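Local coordinates for Glyoxalase/bleomycin resisance protein/dioxygenase (Streptomyces sp. CB03234, PDB 5UJP), which binds riboflavin and calcium and may, like some members of its glyoxalase/bleomycin resistance protein/dioxygenase superfamily, have dioxygenase activity, at residues Lys16-Tyr19 with Val20-Gly24. Sequence-based numbering, arbitrary orientation.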
loop_
_atom_site.group_PDB
_atom_site.type_symbol
_atom_site.label_atom_id
_atom_site.label_comp_id
_atom_site.label_asym_id
_atom_site.label_seq_id
_atom_site.Cartn_x
_atom_site.Cartn_y
_atom_site.Cartn_z
ATOM N N LYS A 16 -0.385 3.029 -17.495
ATOM C CA LYS A 16 -0.521 1.659 -17.994
ATOM C C LYS A 16 0.689 1.230 -18.822
ATOM O O LYS A 16 1.216 0.114 -18.649
ATOM C CB LYS A 16 -1.782 1.530 -18.830
ATOM C CG LYS A 16 -2.040 0.154 -19.367
ATOM C CD LYS A 16 -3.374 0.109 -20.117
ATOM C CE LYS A 16 -3.744 -1.298 -20.586
ATOM N NZ LYS A 16 -4.984 -1.296 -21.470
ATOM N N ASP A 17 1.127 2.085 -19.754
ATOM C CA ASP A 17 2.335 1.786 -20.528
ATOM C C ASP A 17 3.493 1.457 -19.599
ATOM O O ASP A 17 4.227 0.489 -19.811
ATOM C CB ASP A 17 2.747 3.000 -21.360
ATOM C CG ASP A 17 1.793 3.312 -22.510
ATOM O OD1 ASP A 17 0.998 2.453 -22.950
ATOM O OD2 ASP A 17 1.850 4.468 -22.961
ATOM N N PHE A 18 3.699 2.286 -18.573
ATOM C CA PHE A 18 4.846 2.096 -17.684
ATOM C C PHE A 18 4.733 0.803 -16.884
ATOM O O PHE A 18 5.658 -0.026 -16.893
ATOM C CB PHE A 18 5.001 3.291 -16.751
ATOM C CG PHE A 18 6.195 3.168 -15.827
ATOM C CD1 PHE A 18 7.468 3.440 -16.305
ATOM C CD2 PHE A 18 6.042 2.768 -14.498
ATOM C CE1 PHE A 18 8.565 3.299 -15.461
ATOM C CE2 PHE A 18 7.133 2.644 -13.660
ATOM C CZ PHE A 18 8.396 2.924 -14.145
ATOM N N TYR A 19 3.619 0.612 -16.159
ATOM C CA TYR A 19 3.558 -0.521 -15.231
ATOM C C TYR A 19 3.412 -1.842 -15.971
ATOM O O TYR A 19 3.999 -2.842 -15.561
ATOM C CB TYR A 19 2.428 -0.368 -14.200
ATOM C CG TYR A 19 2.792 0.643 -13.141
ATOM C CD1 TYR A 19 3.467 0.251 -11.968
ATOM C CD2 TYR A 19 2.460 1.981 -13.295
ATOM C CE1 TYR A 19 3.819 1.148 -11.021
ATOM C CE2 TYR A 19 2.812 2.925 -12.309
ATOM C CZ TYR A 19 3.489 2.500 -11.177
ATOM O OH TYR A 19 3.857 3.423 -10.182
ATOM N N VAL A 20 2.595 -1.878 -17.010
ATOM C CA VAL A 20 2.361 -3.139 -17.699
ATOM C C VAL A 20 3.478 -3.429 -18.691
ATOM O O VAL A 20 4.082 -4.517 -18.687
ATOM C CB VAL A 20 0.976 -3.130 -18.376
ATOM C CG1 VAL A 20 0.736 -4.461 -19.122
ATOM C CG2 VAL A 20 -0.135 -2.859 -17.357
ATOM N N GLU A 21 3.750 -2.482 -19.594
ATOM C CA GLU A 21 4.677 -2.798 -20.680
ATOM C C GLU A 21 6.136 -2.639 -20.256
ATOM O O GLU A 21 6.957 -3.520 -20.510
ATOM C CB GLU A 21 4.339 -1.954 -21.914
ATOM C CG GLU A 21 2.895 -2.051 -22.390
ATOM C CD GLU A 21 2.570 -3.385 -23.011
ATOM O OE1 GLU A 21 3.344 -3.827 -23.886
ATOM O OE2 GLU A 21 1.532 -3.979 -22.647
ATOM N N THR A 22 6.484 -1.518 -19.624
ATOM C CA THR A 22 7.869 -1.247 -19.271
ATOM C C THR A 22 8.314 -2.080 -18.075
ATOM O O THR A 22 9.290 -2.828 -18.179
ATOM C CB THR A 22 8.061 0.242 -19.009
ATOM O OG1 THR A 22 7.785 0.965 -20.221
ATOM C CG2 THR A 22 9.487 0.524 -18.531
ATOM N N VAL A 23 7.574 -2.010 -16.959
ATOM C CA VAL A 23 7.996 -2.725 -15.763
ATOM C C VAL A 23 7.667 -4.217 -15.869
ATOM O O VAL A 23 8.406 -5.075 -15.366
ATOM C CB VAL A 23 7.342 -2.064 -14.522
ATOM C CG1 VAL A 23 7.609 -2.897 -13.263
ATOM C CG2 VAL A 23 7.862 -0.660 -14.315
ATOM N N GLY A 24 6.559 -4.551 -16.498
ATOM C CA GLY A 24 6.196 -5.942 -16.679
ATOM C C GLY A 24 5.267 -6.516 -15.641
ATOM O O GLY A 24 5.177 -7.739 -15.531
HETATM O O HOH W 1 5.876 2.107 -22.026
#
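The last turns of helix 12-23 widen from alpha to pi spacing, and Phe18 meets Val23 where they do so. Val20 N still bonds to Lys16 O at i to i+4, but Val23 N reaches back five residues to Phe18 O (2.8 Å), almost in line with that carbonyl. Asp17 O straddles the change: it takes a bond from Thr22 N (3.0 Å), a weak one from Glu21 N, and a weak one from a water that also lies 2.9 Å from Thr22 OG1. In this wide turn Val23 lies over the Phe18 ring, using CG2, the methyl beside its own backbone N. With CG anti to the backbone N (chi1 -179°), the ring extends toward the helix end, and Val23 CG2 sits on one face in a CH-pi contact, 3.8 Å from the ring centroid and nearest to Phe18 CE2 at 3.4 Å. Thr22 CG2 approaches the same ring obliquely, 4.2 Å from Phe18 CD1. Slightly earlier on the helix, Lys16 and Val20 run side by side, Lys16 CG being 4.1 Å from Val20 CG2; the lysine chain continues fully extended to a salt bridge with Asp30. Both side chains pack on strands 26-30 and 37-42. Tyr19 packs on Leu50 and Leu52 of strand 48-53, and its hydroxyl is hydrogen-bonded to Asp104. Gly24 leaves the helix with positive phi (95°), where a CB would press against the preceding carbonyl oxygen; its N bonds weakly to Tyr19 O. Such a pi-type C-terminal turn closed by a glycine ends the helix of the first beta-alpha-beta-beta-beta module of this glyoxalase-type fold, just before strand 26-30.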